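Local coordinates for protein glucoamylase (Thermoanaerobacterium thermosaccharolyticum, PDB 1LF6) that hydrolyses terminal alpha-1,4-linked glucose residues one after another from the non-reducing ends of glucan chains, and probably also cleaves isomaltose, at residues T489-G494 against Y501-A506; A513-N518 against Y526-I531; E530-S535 against K557-T562. All blocks are in the same frame, centred on the assembly; numbering follows the deposited sequence.

Contact 1: T489-G494 against Y501-A506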
loop_
_atom_site.group_PDB
_atom_site.type_symbol
_atom_site.label_atom_id
_atom_site.label_comp_id
_atom_site.label_asym_id
_atom_site.label_seq_id
_atom_site.Cartn_x
_atom_site.Cartn_y
_atom_site.Cartn_z
ATOM N N THR A 489 -13.164 -25.864 -15.610
ATOM C CA THR A 489 -11.809 -25.320 -15.538
ATOM C C THR A 489 -10.646 -26.306 -15.530
ATOM O O THR A 489 -9.492 -25.905 -15.668
ATOM C CB THR A 489 -11.669 -24.419 -14.290
ATOM O OG1 THR A 489 -11.740 -25.225 -13.109
ATOM C CG2 THR A 489 -12.796 -23.394 -14.239
ATOM N N TYR A 490 -10.944 -27.590 -15.366
ATOM C CA TYR A 490 -9.899 -28.605 -15.329
ATOM C C TYR A 490 -9.664 -29.247 -16.705
ATOM O O TYR A 490 -10.496 -30.009 -17.197
ATOM C CB TYR A 490 -10.272 -29.677 -14.297
ATOM C CG TYR A 490 -9.197 -30.709 -14.041
ATOM C CD1 TYR A 490 -9.339 -32.021 -14.495
ATOM C CD2 TYR A 490 -8.050 -30.382 -13.316
ATOM C CE1 TYR A 490 -8.367 -32.984 -14.230
ATOM C CE2 TYR A 490 -7.072 -31.334 -13.046
ATOM C CZ TYR A 490 -7.238 -32.633 -13.503
ATOM O OH TYR A 490 -6.283 -33.580 -13.219
ATOM N N THR A 491 -8.532 -28.939 -17.327
ATOM C CA THR A 491 -8.238 -29.521 -18.629
ATOM C C THR A 491 -7.542 -30.869 -18.469
ATOM O O THR A 491 -6.870 -31.126 -17.471
ATOM C CB THR A 491 -7.337 -28.601 -19.491
ATOM O OG1 THR A 491 -7.271 -29.115 -20.831
ATOM C CG2 THR A 491 -5.923 -28.525 -18.903
ATOM N N GLU A 492 -7.732 -31.732 -19.458
ATOM C CA GLU A 492 -7.121 -33.046 -19.475
ATOM C C GLU A 492 -6.445 -33.160 -20.835
ATOM O O GLU A 492 -5.919 -34.208 -21.207
ATOM C CB GLU A 492 -8.201 -34.113 -19.307
ATOM C CG GLU A 492 -8.970 -33.960 -18.004
ATOM C CD GLU A 492 -10.293 -34.680 -18.007
ATOM O OE1 GLU A 492 -10.298 -35.918 -17.839
ATOM O OE2 GLU A 492 -11.333 -34.006 -18.193
ATOM N N ASN A 493 -6.443 -32.046 -21.560
ATOM C CA ASN A 493 -5.858 -31.986 -22.893
ATOM C C ASN A 493 -4.894 -30.804 -23.014
ATOM O O ASN A 493 -4.764 -30.216 -24.086
ATOM C CB ASN A 493 -6.983 -31.835 -23.919
ATOM C CG ASN A 493 -6.522 -32.088 -25.334
ATOM O OD1 ASN A 493 -7.136 -31.610 -26.282
ATOM N ND2 ASN A 493 -5.447 -32.852 -25.486
ATOM N N GLY A 494 -4.226 -30.460 -21.915
ATOM C CA GLY A 494 -3.296 -29.342 -21.927
ATOM C C GLY A 494 -1.899 -29.690 -22.420
ATOM O O GLY A 494 -1.465 -30.826 -22.279
ATOM N N TYR A 501 -4.610 -30.518 -15.457
ATOM C CA TYR A 501 -4.487 -29.435 -14.477
ATOM C C TYR A 501 -5.562 -28.364 -14.624
ATOM O O TYR A 501 -6.176 -28.227 -15.683
ATOM C CB TYR A 501 -3.119 -28.758 -14.622
ATOM C CG TYR A 501 -2.756 -28.370 -16.049
ATOM C CD1 TYR A 501 -2.074 -29.257 -16.884
ATOM C CD2 TYR A 501 -3.084 -27.107 -16.561
ATOM C CE1 TYR A 501 -1.719 -28.898 -18.188
ATOM C CE2 TYR A 501 -2.735 -26.741 -17.863
ATOM C CZ TYR A 501 -2.046 -27.643 -18.669
ATOM O OH TYR A 501 -1.647 -27.278 -19.936
ATOM N N TYR A 502 -5.797 -27.612 -13.552
ATOM C CA TYR A 502 -6.745 -26.507 -13.610
ATOM C C TYR A 502 -6.017 -25.421 -14.391
ATOM O O TYR A 502 -4.819 -25.202 -14.183
ATOM C CB TYR A 502 -7.063 -25.950 -12.216
ATOM C CG TYR A 502 -7.957 -26.828 -11.363
ATOM C CD1 TYR A 502 -7.442 -27.544 -10.284
ATOM C CD2 TYR A 502 -9.317 -26.949 -11.646
ATOM C CE1 TYR A 502 -8.262 -28.366 -9.507
ATOM C CE2 TYR A 502 -10.145 -27.769 -10.880
ATOM C CZ TYR A 502 -9.608 -28.478 -9.812
ATOM O OH TYR A 502 -10.421 -29.321 -9.082
ATOM N N ILE A 503 -6.718 -24.749 -15.298
ATOM C CA ILE A 503 -6.087 -23.683 -16.054
ATOM C C ILE A 503 -6.431 -22.363 -15.376
ATOM O O ILE A 503 -7.250 -22.333 -14.463
ATOM C CB ILE A 503 -6.561 -23.666 -17.529
ATOM C CG1 ILE A 503 -8.066 -23.383 -17.624
ATOM C CG2 ILE A 503 -6.220 -24.998 -18.175
ATOM C CD1 ILE A 503 -8.618 -23.428 -19.072
ATOM N N ARG A 504 -5.801 -21.276 -15.806
ATOM C CA ARG A 504 -6.073 -19.978 -15.212
ATOM C C ARG A 504 -7.539 -19.600 -15.389
ATOM O O ARG A 504 -8.221 -19.220 -14.432
ATOM C CB ARG A 504 -5.206 -18.892 -15.848
ATOM C CG ARG A 504 -5.499 -17.509 -15.283
ATOM C CD ARG A 504 -4.705 -16.411 -15.956
ATOM N NE ARG A 504 -5.142 -15.088 -15.504
ATOM C CZ ARG A 504 -4.823 -13.944 -16.098
ATOM N NH1 ARG A 504 -5.276 -12.793 -15.611
ATOM N NH2 ARG A 504 -4.059 -13.950 -17.185
ATOM N N ILE A 505 -8.025 -19.700 -16.619
ATOM C CA ILE A 505 -9.410 -19.352 -16.884
ATOM C C ILE A 505 -9.875 -19.903 -18.233
ATOM O O ILE A 505 -9.139 -19.874 -19.219
ATOM C CB ILE A 505 -9.583 -17.813 -16.801
ATOM C CG1 ILE A 505 -11.067 -17.439 -16.772
ATOM C CG2 ILE A 505 -8.850 -17.142 -17.952
ATOM C CD1 ILE A 505 -11.322 -16.046 -16.233
ATOM N N ALA A 506 -11.087 -20.445 -18.244
ATOM C CA ALA A 506 -11.683 -21.021 -19.447
ATOM C C ALA A 506 -12.646 -20.014 -20.070
ATOM O O ALA A 506 -13.410 -19.360 -19.362
ATOM C CB ALA A 506 -12.428 -22.307 -19.090
#

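Contact 2: A513-N518 against Y526-I531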
loop_
_atom_site.group_PDB
_atom_site.type_symbol
_atom_site.label_atom_id
_atom_site.label_comp_id
_atom_site.label_asym_id
_atom_site.label_seq_id
_atom_site.Cartn_x
_atom_site.Cartn_y
_atom_site.Cartn_z
ATOM N N ALA A 513 -11.271 -27.680 -24.953
ATOM C CA ALA A 513 -11.355 -27.055 -26.269
ATOM C C ALA A 513 -10.290 -25.989 -26.464
ATOM O O ALA A 513 -9.670 -25.526 -25.506
ATOM C CB ALA A 513 -12.736 -26.444 -26.471
ATOM N N ASP A 514 -10.079 -25.621 -27.723
ATOM C CA ASP A 514 -9.123 -24.594 -28.072
ATOM C C ASP A 514 -9.853 -23.259 -27.947
ATOM O O ASP A 514 -11.028 -23.154 -28.287
ATOM C CB ASP A 514 -8.627 -24.803 -29.507
ATOM C CG ASP A 514 -7.749 -26.038 -29.645
ATOM O OD1 ASP A 514 -7.506 -26.472 -30.788
ATOM O OD2 ASP A 514 -7.297 -26.571 -28.606
ATOM N N PHE A 515 -9.159 -22.248 -27.438
ATOM C CA PHE A 515 -9.742 -20.927 -27.262
ATOM C C PHE A 515 -8.592 -19.980 -26.956
ATOM O O PHE A 515 -7.906 -20.125 -25.945
ATOM C CB PHE A 515 -10.760 -20.962 -26.114
ATOM C CG PHE A 515 -11.538 -19.686 -25.939
ATOM C CD1 PHE A 515 -11.030 -18.645 -25.171
ATOM C CD2 PHE A 515 -12.788 -19.530 -26.532
ATOM C CE1 PHE A 515 -11.754 -17.471 -24.993
ATOM C CE2 PHE A 515 -13.520 -18.356 -26.363
ATOM C CZ PHE A 515 -13.000 -17.325 -25.591
ATOM N N MET A 516 -8.368 -19.024 -27.851
ATOM C CA MET A 516 -7.284 -18.059 -27.699
ATOM C C MET A 516 -7.658 -16.895 -26.794
ATOM O O MET A 516 -8.747 -16.328 -26.907
ATOM C CB MET A 516 -6.880 -17.511 -29.070
ATOM C CG MET A 516 -6.362 -18.560 -30.035
ATOM S SD MET A 516 -4.872 -19.374 -29.410
ATOM C CE MET A 516 -3.652 -18.144 -29.756
ATOM N N ILE A 517 -6.751 -16.541 -25.890
ATOM C CA ILE A 517 -6.996 -15.423 -24.993
ATOM C C ILE A 517 -5.899 -14.390 -25.151
ATOM O O ILE A 517 -4.792 -14.710 -25.578
ATOM C CB ILE A 517 -7.073 -15.876 -23.527
ATOM C CG1 ILE A 517 -5.727 -16.439 -23.068
ATOM C CG2 ILE A 517 -8.161 -16.916 -23.381
ATOM C CD1 ILE A 517 -5.703 -16.842 -21.596
ATOM N N ASN A 518 -6.221 -13.146 -24.822
ATOM C CA ASN A 518 -5.271 -12.058 -24.946
ATOM C C ASN A 518 -4.753 -11.670 -23.571
ATOM O O ASN A 518 -5.512 -11.212 -22.719
ATOM C CB ASN A 518 -5.942 -10.855 -25.617
ATOM C CG ASN A 518 -6.672 -11.234 -26.901
ATOM O OD1 ASN A 518 -7.757 -11.820 -26.867
ATOM N ND2 ASN A 518 -6.075 -10.910 -28.036
ATOM N N TYR A 526 -2.346 -16.479 -26.419
ATOM C CA TYR A 526 -2.111 -17.911 -26.222
ATOM C C TYR A 526 -3.419 -18.682 -26.073
ATOM O O TYR A 526 -4.480 -18.092 -25.907
ATOM C CB TYR A 526 -1.265 -18.151 -24.964
ATOM C CG TYR A 526 -0.016 -17.307 -24.883
ATOM C CD1 TYR A 526 -0.068 -15.997 -24.404
ATOM C CD2 TYR A 526 1.206 -17.792 -25.343
ATOM C CE1 TYR A 526 1.063 -15.192 -24.390
ATOM C CE2 TYR A 526 2.344 -16.994 -25.336
ATOM C CZ TYR A 526 2.266 -15.697 -24.861
ATOM O OH TYR A 526 3.384 -14.898 -24.862
ATOM N N ASP A 527 -3.331 -20.005 -26.142
ATOM C CA ASP A 527 -4.495 -20.857 -25.967
ATOM C C ASP A 527 -4.710 -20.958 -24.456
ATOM O O ASP A 527 -3.741 -21.031 -23.692
ATOM C CB ASP A 527 -4.245 -22.240 -26.571
ATOM C CG ASP A 527 -5.400 -23.195 -26.325
ATOM O OD1 ASP A 527 -5.361 -23.950 -25.321
ATOM O OD2 ASP A 527 -6.362 -23.184 -27.127
ATOM N N GLN A 528 -5.971 -20.946 -24.030
ATOM C CA GLN A 528 -6.309 -21.003 -22.612
ATOM C C GLN A 528 -5.603 -22.120 -21.849
ATOM O O GLN A 528 -5.261 -21.958 -20.680
ATOM C CB GLN A 528 -7.837 -21.127 -22.429
ATOM C CG GLN A 528 -8.469 -22.315 -23.128
ATOM C CD GLN A 528 -9.957 -22.440 -22.837
ATOM O OE1 GLN A 528 -10.623 -21.462 -22.506
ATOM N NE2 GLN A 528 -10.483 -23.648 -22.979
ATOM N N LYS A 529 -5.378 -23.247 -22.513
ATOM C CA LYS A 529 -4.724 -24.395 -21.888
ATOM C C LYS A 529 -3.225 -24.225 -21.630
ATOM O O LYS A 529 -2.623 -25.033 -20.924
ATOM C CB LYS A 529 -4.976 -25.651 -22.726
ATOM C CG LYS A 529 -6.446 -26.056 -22.777
ATOM C CD LYS A 529 -6.678 -27.186 -23.758
ATOM C CE LYS A 529 -6.485 -26.707 -25.195
ATOM N NZ LYS A 529 -6.673 -27.818 -26.143
ATOM N N GLU A 530 -2.626 -23.177 -22.190
ATOM C CA GLU A 530 -1.199 -22.916 -21.988
ATOM C C GLU A 530 -0.969 -22.087 -20.727
ATOM O O GLU A 530 0.164 -21.950 -20.264
ATOM C CB GLU A 530 -0.610 -22.108 -23.152
ATOM C CG GLU A 530 -0.665 -22.728 -24.540
ATOM C CD GLU A 530 -0.046 -21.807 -25.581
ATOM O OE1 GLU A 530 1.166 -21.523 -25.477
ATOM O OE2 GLU A 530 -0.766 -21.352 -26.501
ATOM N N ILE A 531 -2.041 -21.530 -20.178
ATOM C CA ILE A 531 -1.914 -20.651 -19.017
ATOM C C ILE A 531 -2.356 -21.205 -17.672
ATOM O O ILE A 531 -3.526 -21.557 -17.493
ATOM C CB ILE A 531 -2.705 -19.345 -19.258
ATOM C CG1 ILE A 531 -2.439 -18.828 -20.683
ATOM C CG2 ILE A 531 -2.335 -18.309 -18.222
ATOM C CD1 ILE A 531 -0.985 -18.477 -20.980
#

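Contact 3: E530-S535 against K557-T562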
loop_
_atom_site.group_PDB
_atom_site.type_symbol
_atom_site.label_atom_id
_atom_site.label_comp_id
_atom_site.label_asym_id
_atom_site.label_seq_id
_atom_site.Cartn_x
_atom_site.Cartn_y
_atom_site.Cartn_z
ATOM N N GLU A 530 -2.626 -23.177 -22.190
ATOM C CA GLU A 530 -1.199 -22.916 -21.988
ATOM C C GLU A 530 -0.969 -22.087 -20.727
ATOM O O GLU A 530 0.164 -21.950 -20.264
ATOM C CB GLU A 530 -0.610 -22.108 -23.152
ATOM C CG GLU A 530 -0.665 -22.728 -24.540
ATOM C CD GLU A 530 -0.046 -21.807 -25.581
ATOM O OE1 GLU A 530 1.166 -21.523 -25.477
ATOM O OE2 GLU A 530 -0.766 -21.352 -26.501
ATOM N N ILE A 531 -2.041 -21.530 -20.178
ATOM C CA ILE A 531 -1.914 -20.651 -19.017
ATOM C C ILE A 531 -2.356 -21.205 -17.672
ATOM O O ILE A 531 -3.526 -21.557 -17.493
ATOM C CB ILE A 531 -2.705 -19.345 -19.258
ATOM C CG1 ILE A 531 -2.439 -18.828 -20.683
ATOM C CG2 ILE A 531 -2.335 -18.309 -18.222
ATOM C CD1 ILE A 531 -0.985 -18.477 -20.980
ATOM N N VAL A 532 -1.419 -21.286 -16.729
ATOM C CA VAL A 532 -1.733 -21.752 -15.380
ATOM C C VAL A 532 -1.538 -20.584 -14.416
ATOM O O VAL A 532 -0.797 -19.644 -14.708
ATOM C CB VAL A 532 -0.865 -22.973 -14.952
ATOM C CG1 VAL A 532 -1.228 -24.171 -15.812
ATOM C CG2 VAL A 532 0.621 -22.655 -15.052
ATOM N N ASP A 533 -2.212 -20.647 -13.272
ATOM C CA ASP A 533 -2.198 -19.565 -12.288
ATOM C C ASP A 533 -2.300 -20.171 -10.880
ATOM O O ASP A 533 -3.202 -20.959 -10.604
ATOM C CB ASP A 533 -3.410 -18.673 -12.589
ATOM C CG ASP A 533 -3.485 -17.438 -11.714
ATOM O OD1 ASP A 533 -3.164 -17.524 -10.511
ATOM O OD2 ASP A 533 -3.899 -16.378 -12.238
ATOM N N PRO A 534 -1.378 -19.811 -9.970
ATOM C CA PRO A 534 -1.424 -20.364 -8.610
ATOM C C PRO A 534 -2.697 -20.027 -7.836
ATOM O O PRO A 534 -2.948 -20.596 -6.773
ATOM C CB PRO A 534 -0.172 -19.789 -7.958
ATOM C CG PRO A 534 0.058 -18.534 -8.703
ATOM C CD PRO A 534 -0.226 -18.909 -10.126
ATOM N N SER A 535 -3.497 -19.113 -8.379
ATOM C CA SER A 535 -4.746 -18.705 -7.746
ATOM C C SER A 535 -5.711 -19.871 -7.569
ATOM O O SER A 535 -6.659 -19.779 -6.788
ATOM C CB SER A 535 -5.432 -17.611 -8.576
ATOM O OG SER A 535 -4.627 -16.447 -8.654
ATOM N N LYS A 557 2.034 -29.613 -9.845
ATOM C CA LYS A 557 3.187 -30.060 -10.625
ATOM C C LYS A 557 3.452 -29.143 -11.808
ATOM O O LYS A 557 4.596 -28.785 -12.079
ATOM C CB LYS A 557 2.976 -31.483 -11.151
ATOM C CG LYS A 557 2.759 -32.534 -10.081
ATOM C CD LYS A 557 2.782 -33.932 -10.692
ATOM C CE LYS A 557 2.318 -34.981 -9.700
ATOM N NZ LYS A 557 0.877 -34.806 -9.350
ATOM N N VAL A 558 2.391 -28.771 -12.516
ATOM C CA VAL A 558 2.523 -27.899 -13.672
ATOM C C VAL A 558 2.907 -26.481 -13.259
ATOM O O VAL A 558 3.736 -25.833 -13.907
ATOM C CB VAL A 558 1.207 -27.866 -14.482
ATOM C CG1 VAL A 558 1.329 -26.903 -15.640
ATOM C CG2 VAL A 558 0.882 -29.263 -14.991
ATOM N N VAL A 559 2.297 -25.995 -12.183
ATOM C CA VAL A 559 2.597 -24.661 -11.691
ATOM C C VAL A 559 4.060 -24.538 -11.257
ATOM O O VAL A 559 4.738 -23.582 -11.626
ATOM C CB VAL A 559 1.680 -24.291 -10.506
ATOM C CG1 VAL A 559 2.204 -23.053 -9.799
ATOM C CG2 VAL A 559 0.266 -24.047 -11.017
ATOM N N ASP A 560 4.548 -25.499 -10.477
ATOM C CA ASP A 560 5.930 -25.438 -10.020
ATOM C C ASP A 560 6.951 -25.662 -11.137
ATOM O O ASP A 560 8.088 -25.196 -11.050
ATOM C CB ASP A 560 6.165 -26.437 -8.885
ATOM C CG ASP A 560 5.448 -26.032 -7.604
ATOM O OD1 ASP A 560 5.016 -24.862 -7.523
ATOM O OD2 ASP A 560 5.333 -26.868 -6.687
ATOM N N SER A 561 6.543 -26.362 -12.190
ATOM C CA SER A 561 7.441 -26.624 -13.312
ATOM C C SER A 561 7.505 -25.436 -14.263
ATOM O O SER A 561 8.452 -25.299 -15.026
ATOM C CB SER A 561 6.974 -27.850 -14.101
ATOM O OG SER A 561 6.974 -29.000 -13.281
ATOM N N THR A 562 6.506 -24.563 -14.209
ATOM C CA THR A 562 6.477 -23.438 -15.132
ATOM C C THR A 562 6.608 -22.034 -14.551
ATOM O O THR A 562 7.201 -21.161 -15.181
ATOM C CB THR A 562 5.180 -23.479 -15.978
ATOM O OG1 THR A 562 4.049 -23.253 -15.130
ATOM C CG2 THR A 562 5.020 -24.837 -16.634
#

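Contact 1: T489-G494 against Y501-A506
Thr-489, closing helix 468-489, meets the second segment in two ways. Its carbonyl O takes a nearly straight hydrogen bond from Ile-503 N (3.0 Å), while its OG1, tied back to the carbonyl of Ile-485, sits at the edge of the Tyr-502 ring, 3.3 Å from CD2. Tyr-490 then faces Tyr-502 as the non-hydrogen-bonded antiparallel pair, and the two rings form a T-shaped stack with centroids 5.2 Å apart and planes at 65°. CD2 of Tyr-490 lies above the middle of the Tyr-502 face. With CG opposite the backbone N (chi1 -173°), the Tyr-490 ring also reaches over the neighbouring main chain, where CE2 comes within 3.5 Å of Tyr-501 CA.

Thr-491 and Tyr-501 exchange two backbone hydrogen bonds. The methyl CG2 of Thr-491 makes a CH-pi contact over the Tyr-501 ring, 3.9 Å from its centroid, and touches Ile-503 CG2 at 3.6 Å. Its OG1 accepts from Asn-493 N in an ST turn. Further on, Gly-494 CA packs 3.3 Å from Tyr-501 OH, which bonds to Lys-529 O and Leu-496 N. An alanine in place of Tyr-501 is likely to leave both those backbone groups without their mate and open a gap beneath the Thr-491 methyl.

The whole is a short beta hairpin, springing directly from a helix of the family 15 (alpha/alpha) barrel.

Contact 2: A513-N518 against Y526-I531
A second beta hairpin, of strands 516-519 and 524-527, is built here on the antiparallel pairs Met-516/Asp-527 and Ile-517/Tyr-526. The latter is the hydrogen-bonded pair, with Ile-517 N 2.8 Å from Tyr-526 O and the return bond from Tyr-526 N to Ile-517 O. Two residues earlier, Phe-515 O receives Gln-528 N at 2.8 Å, at the start of the 3-10 turn 528-530.

Beyond the strands, side chains tie the two segments together. Asp-527 holds its carboxylate away from its own N (chi1 176°), which brings OD2 3.0 Å from Phe-515 N; the N-H arrives from above the carboxylate plane. Its OD1 accepts from Lys-529 N in an Asx turn. Lys-529, kinked at chi3, brings NZ 2.8 Å from Asp-514 OD2 in a salt bridge met nearly end-on to the C-O bond, and gives a further bond to Asp-512 O. Gln-528 NE2 makes a weak bond to Ala-513 O, whereas its OE1 is taken by Gly-507 N.

Met-516 doubles back so that SD rests 3.7 Å from Asp-527 N. From Ile-517, CD1 touches Ile-531 CG1 at 3.9 Å.

Asp-514 OD2 and Asp-527 OD2 stand 3.8 Å apart with their carboxylate planes almost perpendicular; the lysine ammonium on the first and the Phe-515 N-H on the second probably offset this repulsion.

Contact 3: E530-S535 against K557-T562
The chain from Val-532 to Pro-534 runs past the last turns of helix 550-562, coming closest where the CA atoms of Val-532 and Val-559 are 6.4 Å apart. The contact is apolar, and Val-532 carries most of it. Its CB bond points at the helix, and its two methyls are spread over different helical residues: CG1 meets Val-558 CG1 at 3.7 Å, and CG2 lies 3.5 Å from Thr-562 OG1. Between these two touches, Val-532 CB faces Val-559 CG2 at 4.2 Å. The torsion matters: at chi1 -67° CG1 stands beside the backbone N, opposite the carbonyl carbon, and this divides the methyls between Val-558 and Thr-562. Pro-534 adds a looser touch, its CB 4.4 Å from Val-559 CG1.

The threonine hydroxyl beside the valine methyl has its polar need met within the helix, since Thr-562 OG1 donates to Val-558 O at 2.9 Å. On the loop, Asp-533 turns from the helix and grips Ser-535 twice: OD1 accepts both Ser-535 N, 2.7 Å away, in an Asx turn, and Ser-535 OG, from the same face of the carboxylate. Its OD2 takes Trp-437 NE1, and Ser-535 OG also pairs with Arg-436 NE, while Val-532 N binds Asn-577 OD1. These polar bonds probably help set the loop's course, and the valine fills the helix side.

This is hydrophobic packing of a connecting loop on a helix end: the loop after strand 524-527 lies against helix 550-562, and Tyr-501 of strand 501-502 touches both Val-532 and Val-558.

Overall arrangement
The three contacts form one patch, with contact 1 at its middle: its centre lies about 10 Å from the centres of both others, which are about 14 Å apart. Besides the tyrosine hydroxyl of contact 1, a backbone hydrogen bond joins the 501-506 segment to 526-531, from Arg-504 N to Ile-531 O (2.8 Å). The Tyr-501 ring also packs on contact 3, with CD2 3.6 Å from Val-532 CG1. Contacts 2 and 3 share Glu-530 and Ile-531. Glu-435, the probable proton acceptor, has its side chain about 9 Å from that of Ile-531 and about 10 Å from those of Thr-489 and Pro-534; Arg-504 reaches it directly by a salt bridge.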